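Local coordinates for protein nicotinate phosphoribosyltransferase (Saccharomyces cerevisiae, PDB 1VLP) that catalyses the ATP-dependent first step of NAD biosynthesis from nicotinic acid, joining nicotinate to phosphoribosyl diphosphate to give nicotinate ribonucleotide, at residues 294-297 and 298-301; 312-315 and 316-319; 266-269 and 270-274. All blocks are in the same frame, centred on the assembly; numbering follows the deposited sequence. Where two conformers were deposited one is given.

Interaction 1 of 3, residues 294-297 and 298-301; sequences FRPP and YSDA
R295 O meets S299 N in a weak 3.3 Å bond, and P297 O takes A301 N at 3.0 Å, as the backbone passes a cis peptide bond before P297 and winds at once into helix 298-301. This is a cis-proline turn feeding a one-turn helix, between helix 287-291 and strand 304-307 of the barrel domain. D300 N adds a weak second bond to P297 O. The F294 ring turns one face to S299 CA, a CH-pi contact of 4.1 Å from S299 CA to the ring centroid, 24° off the normal. The ring gets there because CG stands anti to the backbone N of F294 (chi1 -158°). It also meets the F290 ring and touches Y302, and an alanine at F294 would probably open a gap under S299 CA and leave the F290 ring without its partner. The Y298 ring receives P297 CG over one face and R295 O at its edge; P297 CD comes 3.9 Å from Y298 CD2. The Y298 hydroxyl is hydrogen-bonded to D266 and K262 of helix 260-272. S299 OG sits against the R295-P296 peptide link, 3.0 Å from P296 N, a proline nitrogen that cannot donate. On the outer side D300 crosses the P296 ring, and D300 OD2 rests 3.4 Å from P296 CB.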
loop_
_atom_site.group_PDB
_atom_site.type_symbol
_atom_site.label_atom_id
_atom_site.label_comp_id
_atom_site.label_asym_id
_atom_site.label_seq_id
_atom_site.Cartn_x
_atom_site.Cartn_y
_atom_site.Cartn_z
ATOM N N PHE A 294 -23.234 -3.119 -3.623
ATOM C CA PHE A 294 -22.838 -3.554 -2.264
ATOM C C PHE A 294 -24.039 -3.949 -1.398
ATOM O O PHE A 294 -24.549 -3.161 -0.565
ATOM C CB PHE A 294 -22.015 -2.460 -1.579
ATOM C CG PHE A 294 -21.130 -2.949 -0.455
ATOM C CD1 PHE A 294 -20.308 -4.098 -0.605
ATOM C CD2 PHE A 294 -20.990 -2.195 0.694
ATOM C CE1 PHE A 294 -19.434 -4.517 0.366
ATOM C CE2 PHE A 294 -20.089 -2.635 1.695
ATOM C CZ PHE A 294 -19.309 -3.778 1.515
ATOM N N ARG A 295 -24.526 -5.149 -1.685
ATOM C CA ARG A 295 -25.644 -5.753 -0.988
ATOM C C ARG A 295 -25.362 -7.259 -0.912
ATOM O O ARG A 295 -24.365 -7.725 -1.490
ATOM C CB ARG A 295 -26.940 -5.413 -1.700
ATOM C CG ARG A 295 -27.023 -5.886 -3.060
ATOM C CD ARG A 295 -28.205 -5.194 -3.774
ATOM N NE ARG A 295 -27.946 -5.010 -5.202
ATOM C CZ ARG A 295 -28.794 -4.447 -6.064
ATOM N NH1 ARG A 295 -29.990 -3.999 -5.663
ATOM N NH2 ARG A 295 -28.443 -4.338 -7.341
ATOM N N PRO A 296 -26.180 -8.011 -0.155
ATOM C CA PRO A 296 -25.887 -9.425 0.058
ATOM C C PRO A 296 -25.751 -10.147 -1.288
ATOM O O PRO A 296 -26.451 -9.806 -2.240
ATOM C CB PRO A 296 -27.072 -9.900 0.909
ATOM C CG PRO A 296 -27.538 -8.682 1.621
ATOM C CD PRO A 296 -27.397 -7.613 0.572
ATOM N N PRO A 297 -24.802 -11.081 -1.400
ATOM C CA PRO A 297 -23.892 -11.626 -0.369
ATOM C C PRO A 297 -22.621 -10.783 -0.086
ATOM O O PRO A 297 -21.975 -10.954 0.951
ATOM C CB PRO A 297 -23.496 -12.986 -0.975
ATOM C CG PRO A 297 -23.465 -12.720 -2.464
ATOM C CD PRO A 297 -24.543 -11.675 -2.741
ATOM N N TYR A 298 -22.278 -9.898 -1.014
ATOM C CA TYR A 298 -21.042 -9.060 -0.947
ATOM C C TYR A 298 -20.900 -8.324 0.376
ATOM O O TYR A 298 -19.845 -8.398 1.033
ATOM C CB TYR A 298 -21.066 -8.066 -2.095
ATOM C CG TYR A 298 -21.178 -8.768 -3.392
ATOM C CD1 TYR A 298 -20.098 -9.490 -3.907
ATOM C CD2 TYR A 298 -22.369 -8.782 -4.105
ATOM C CE1 TYR A 298 -20.222 -10.169 -5.136
ATOM C CE2 TYR A 298 -22.479 -9.453 -5.286
ATOM C CZ TYR A 298 -21.411 -10.133 -5.802
ATOM O OH TYR A 298 -21.598 -10.807 -6.994
ATOM N N SER A 299 -21.974 -7.626 0.771
ATOM C CA SER A 299 -21.959 -6.803 1.980
ATOM C C SER A 299 -21.888 -7.629 3.251
ATOM O O SER A 299 -21.542 -7.120 4.293
ATOM C CB SER A 299 -23.178 -5.852 2.047
ATOM O OG SER A 299 -24.379 -6.515 1.778
ATOM N N ASP A 300 -22.280 -8.903 3.172
ATOM C CA ASP A 300 -22.084 -9.839 4.274
ATOM C C ASP A 300 -20.663 -10.444 4.345
ATOM O O ASP A 300 -20.127 -10.609 5.453
ATOM C CB ASP A 300 -23.166 -10.906 4.209
ATOM C CG ASP A 300 -24.542 -10.321 4.414
ATOM O OD1 ASP A 300 -24.678 -9.375 5.247
ATOM O OD2 ASP A 300 -25.460 -10.791 3.722
ATOM N N ALA A 301 -20.046 -10.689 3.182
ATOM C CA ALA A 301 -18.722 -11.306 3.109
ATOM C C ALA A 301 -17.586 -10.387 3.582
ATOM O O ALA A 301 -16.760 -10.743 4.455
ATOM C CB ALA A 301 -18.444 -11.776 1.665
#

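Interaction 2 of 3, residues 312-315 and 316-319; sequences PVEY and TKKI
Y315 and I319, one turn apart on helix 312-326, carry the tight side of this contact. I319 CG1 sits over one face of the Y315 ring in a CH-pi contact, 3.8 Å from the centroid and displaced toward the rim, with its closest approach, 3.5 Å, to CE2. The ring is laid alongside the next turn because CG of Y315 is anti to its own N (chi1 -173°), while I319 CD1 runs on toward CZ and OH. The hydroxyl of Y315 is hydrogen-bonded to T282, which holds the hydroxyl end of the buried ring, and V305 packs against both side chains. Nearby, P312 O is gripped twice by T316: OG1 donates at 2.6 Å and N at 2.9 Å, approaching from opposite faces of the carbonyl plane. T316 OG1 also reaches Y338 OH, which ties this buried polar atom to the strand 335-338. The far side of the helix is looser and exposed. There E314 and K317 run side by side, each bent partway along its chain, and E314 OE2 meets K317 NZ at 3.1 Å in a salt bridge whose hydrogen bond is weak. K318 turns its amine away from this pair to the carboxylate of D288. Such an amphipathic helix, its buried face on V305 and I336, is the connecting helix of a right-handed beta-alpha-beta unit, strand 304-307, helix 312-326 and strand 335-338. The Y315 side chain lies about 6 Å from the side chain of R306, which by similarity binds nicotinate.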
loop_
_atom_site.group_PDB
_atom_site.type_symbol
_atom_site.label_atom_id
_atom_site.label_comp_id
_atom_site.label_asym_id
_atom_site.label_seq_id
_atom_site.Cartn_x
_atom_site.Cartn_y
_atom_site.Cartn_z
ATOM N N PRO A 312 -12.912 12.070 5.478
ATOM C CA PRO A 312 -13.208 10.860 6.246
ATOM C C PRO A 312 -14.516 10.900 7.058
ATOM O O PRO A 312 -15.178 9.866 7.187
ATOM C CB PRO A 312 -12.008 10.726 7.185
ATOM C CG PRO A 312 -10.893 11.451 6.428
ATOM C CD PRO A 312 -11.588 12.633 5.835
ATOM N N VAL A 313 -14.893 12.080 7.557
ATOM C CA VAL A 313 -16.136 12.206 8.332
ATOM C C VAL A 313 -17.342 12.060 7.425
ATOM O O VAL A 313 -18.252 11.291 7.727
ATOM C CB VAL A 313 -16.164 13.502 9.110
ATOM C CG1 VAL A 313 -17.490 13.659 9.851
ATOM C CG2 VAL A 313 -14.953 13.503 10.086
ATOM N N GLU A 314 -17.296 12.725 6.272
ATOM C CA GLU A 314 -18.353 12.596 5.284
ATOM C C GLU A 314 -18.470 11.150 4.788
ATOM O O GLU A 314 -19.587 10.638 4.707
ATOM C CB GLU A 314 -18.191 13.619 4.148
ATOM C CG GLU A 314 -18.546 15.075 4.572
ATOM C CD GLU A 314 -19.940 15.200 5.234
ATOM O OE1 GLU A 314 -20.971 14.776 4.626
ATOM O OE2 GLU A 314 -20.012 15.701 6.379
ATOM N N TYR A 315 -17.338 10.516 4.498
ATOM C CA TYR A 315 -17.311 9.080 4.166
ATOM C C TYR A 315 -17.994 8.227 5.223
ATOM O O TYR A 315 -18.802 7.361 4.927
ATOM C CB TYR A 315 -15.882 8.606 3.952
ATOM C CG TYR A 315 -15.801 7.200 3.444
ATOM C CD1 TYR A 315 -15.987 6.930 2.094
ATOM C CD2 TYR A 315 -15.523 6.149 4.293
ATOM C CE1 TYR A 315 -15.855 5.629 1.626
ATOM C CE2 TYR A 315 -15.398 4.868 3.837
ATOM C CZ TYR A 315 -15.556 4.608 2.502
ATOM O OH TYR A 315 -15.466 3.298 2.047
ATOM N N THR A 316 -17.680 8.481 6.469
ATOM C CA THR A 316 -18.197 7.684 7.577
ATOM C C THR A 316 -19.728 7.753 7.640
ATOM O O THR A 316 -20.416 6.743 7.810
ATOM C CB THR A 316 -17.547 8.182 8.907
ATOM O OG1 THR A 316 -16.107 8.032 8.839
ATOM C CG2 THR A 316 -18.088 7.423 10.185
ATOM N N LYS A 317 -20.261 8.953 7.473
ATOM C CA LYS A 317 -21.694 9.157 7.490
ATOM C C LYS A 317 -22.348 8.376 6.363
ATOM O O LYS A 317 -23.372 7.742 6.585
ATOM C CB LYS A 317 -22.017 10.643 7.426
ATOM C CG LYS A 317 -21.641 11.378 8.731
ATOM C CD LYS A 317 -22.307 12.753 8.866
ATOM C CE LYS A 317 -21.943 13.700 7.824
ATOM N NZ LYS A 317 -22.433 15.101 8.180
ATOM N N LYS A 318 -21.743 8.454 5.177
ATOM C CA LYS A 318 -22.304 7.854 3.957
ATOM C C LYS A 318 -22.382 6.332 4.109
ATOM O O LYS A 318 -23.408 5.689 3.771
ATOM C CB LYS A 318 -21.467 8.241 2.735
ATOM C CG LYS A 318 -21.924 7.610 1.424
ATOM C CD LYS A 318 -21.063 8.056 0.225
ATOM C CE LYS A 318 -21.678 9.247 -0.467
ATOM N NZ LYS A 318 -20.745 9.716 -1.502
ATOM N N ILE A 319 -21.276 5.748 4.564
ATOM C CA ILE A 319 -21.165 4.300 4.777
ATOM C C ILE A 319 -22.092 3.792 5.886
ATOM O O ILE A 319 -22.733 2.741 5.736
ATOM C CB ILE A 319 -19.682 3.906 5.099
ATOM C CG1 ILE A 319 -18.829 4.062 3.851
ATOM C CG2 ILE A 319 -19.586 2.509 5.617
ATOM C CD1 ILE A 319 -19.295 3.245 2.641
#

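Interaction 3 of 3, residues 266-269 and 270-274; sequences DCWI and NTFGA
I269, N270 and W268 carry most of this contact, at the C-terminal end of helix 260-272. I269 lies under the turn where the chain leaves the helix: its CG2, anti to the backbone N, comes 3.7 Å from A274 CA and 4.0 Å from A274 CB. Its carbonyl oxygen takes G273 N at 2.8 Å. G273 has positive phi (98°), the glycine stop of a helix C-terminus: a beta carbon at these backbone angles would collide with F272 O. N270 folds back over the preceding turn, its N bonded to D266 O at 2.8 Å, and a water spans D266 OD1 and, weakly, N270 OD1; D266 OD1 also meets the Y298 hydroxyl. W268 offers the face of its six-membered ring to the edge of F272, an edge-to-face pair with centroids 4.8 Å apart and planes at 74°, F272 CE2 leading. C267 O accepts both T271 N and T271 OG1, from opposite faces of its plane. The W268 side chain lies about 7 Å from those of Y27 and T241, which by similarity bind nicotinate. W268, T271 and F272 all press on helix 26-38, with W246 edge-to-face against W268, while I269 and A274 turn to helix 298-301.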
loop_
_atom_site.group_PDB
_atom_site.type_symbol
_atom_site.label_atom_id
_atom_site.label_comp_id
_atom_site.label_asym_id
_atom_site.label_seq_id
_atom_site.Cartn_x
_atom_site.Cartn_y
_atom_site.Cartn_z
ATOM N N ASP A 266 -16.443 -10.287 -7.227
ATOM C CA ASP A 266 -16.654 -11.681 -7.549
ATOM C C ASP A 266 -15.353 -12.406 -7.677
ATOM O O ASP A 266 -15.191 -13.527 -7.150
ATOM C CB ASP A 266 -17.414 -11.814 -8.852
ATOM C CG ASP A 266 -18.889 -11.633 -8.685
ATOM O OD1 ASP A 266 -19.419 -11.981 -7.631
ATOM O OD2 ASP A 266 -19.532 -11.204 -9.651
ATOM N N CYS A 267 -14.434 -11.840 -8.435
ATOM C CA CYS A 267 -13.214 -12.500 -8.659
ATOM C C CYS A 267 -12.426 -12.664 -7.370
ATOM O O CYS A 267 -11.806 -13.694 -7.123
ATOM C CB CYS A 267 -12.345 -11.716 -9.631
ATOM S SG CYS A 267 -12.705 -11.966 -11.325
ATOM N N TRP A 268 -12.436 -11.621 -6.542
ATOM C CA TRP A 268 -11.692 -11.655 -5.287
ATOM C C TRP A 268 -12.269 -12.777 -4.427
ATOM O O TRP A 268 -11.543 -13.596 -3.894
ATOM C CB TRP A 268 -11.773 -10.287 -4.582
ATOM C CG TRP A 268 -10.805 -10.092 -3.439
ATOM C CD1 TRP A 268 -11.072 -10.150 -2.115
ATOM C CD2 TRP A 268 -9.410 -9.741 -3.545
ATOM N NE1 TRP A 268 -9.955 -9.844 -1.379
ATOM C CE2 TRP A 268 -8.912 -9.619 -2.228
ATOM C CE3 TRP A 268 -8.537 -9.541 -4.621
ATOM C CZ2 TRP A 268 -7.590 -9.272 -1.958
ATOM C CZ3 TRP A 268 -7.205 -9.208 -4.345
ATOM C CH2 TRP A 268 -6.757 -9.083 -3.028
ATOM N N ILE A 269 -13.589 -12.827 -4.333
ATOM C CA ILE A 269 -14.274 -13.780 -3.456
ATOM C C ILE A 269 -14.084 -15.217 -3.955
ATOM O O ILE A 269 -13.853 -16.130 -3.162
ATOM C CB ILE A 269 -15.775 -13.436 -3.341
ATOM C CG1 ILE A 269 -15.963 -12.239 -2.427
ATOM C CG2 ILE A 269 -16.582 -14.591 -2.730
ATOM C CD1 ILE A 269 -17.314 -11.572 -2.545
ATOM N N ASN A 270 -14.211 -15.403 -5.262
ATOM C CA ASN A 270 -14.014 -16.701 -5.877
ATOM C C ASN A 270 -12.568 -17.185 -5.686
ATOM O O ASN A 270 -12.349 -18.390 -5.546
ATOM C CB ASN A 270 -14.489 -16.689 -7.345
ATOM C CG ASN A 270 -16.022 -16.488 -7.488
ATOM O OD1 ASN A 270 -16.815 -16.762 -6.577
ATOM N ND2 ASN A 270 -16.430 -15.996 -8.647
ATOM N N THR A 271 -11.601 -16.274 -5.567
ATOM C CA THR A 271 -10.208 -16.643 -5.317
ATOM C C THR A 271 -9.854 -17.031 -3.867
ATOM O O THR A 271 -9.175 -18.028 -3.623
ATOM C CB THR A 271 -9.261 -15.516 -5.770
ATOM O OG1 THR A 271 -9.554 -15.228 -7.141
ATOM C CG2 THR A 271 -7.777 -15.907 -5.613
ATOM N N PHE A 272 -10.309 -16.249 -2.906
ATOM C CA PHE A 272 -9.890 -16.437 -1.528
ATOM C C PHE A 272 -10.962 -17.005 -0.612
ATOM O O PHE A 272 -10.658 -17.399 0.517
ATOM C CB PHE A 272 -9.433 -15.106 -0.979
ATOM C CG PHE A 272 -8.226 -14.552 -1.708
ATOM C CD1 PHE A 272 -7.069 -15.327 -1.859
ATOM C CD2 PHE A 272 -8.250 -13.269 -2.263
ATOM C CE1 PHE A 272 -5.942 -14.802 -2.527
ATOM C CE2 PHE A 272 -7.146 -12.754 -2.941
ATOM C CZ PHE A 272 -5.980 -13.519 -3.060
ATOM N N GLY A 273 -12.199 -16.991 -1.064
ATOM C CA GLY A 273 -13.313 -17.412 -0.245
ATOM C C GLY A 273 -13.996 -16.207 0.359
ATOM O O GLY A 273 -13.336 -15.227 0.753
ATOM N N ALA A 274 -15.329 -16.279 0.428
ATOM C CA ALA A 274 -16.146 -15.169 0.939
ATOM C C ALA A 274 -15.702 -14.757 2.319
ATOM O O ALA A 274 -15.584 -13.567 2.614
ATOM C CB ALA A 274 -17.599 -15.542 0.970
HETATM O O HOH W 1 -18.836 -14.226 -5.705
#

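How the interactions relate
Along the chain the order is interaction 3, interaction 1, interaction 2, all within the barrel-type family region. Interactions 1 and 3 touch, their centres 12 Å apart: Y298 reaches D266 with its hydroxyl and I269 with its ring, so helix 298-301 docks on helix 260-272. Interaction 2 stands apart, its centre 19 Å from interaction 1 and 26 Å from interaction 3, on the helix that follows strand 304-307. That strand, carrying R306, comes between interactions 1 and 2 in sequence. The side chains of W268 and Y315 lie about 7 Å and about 6 Å from those of residues that by similarity bind nicotinate, so interactions 3 and 2 approach the likely substrate site from different helices.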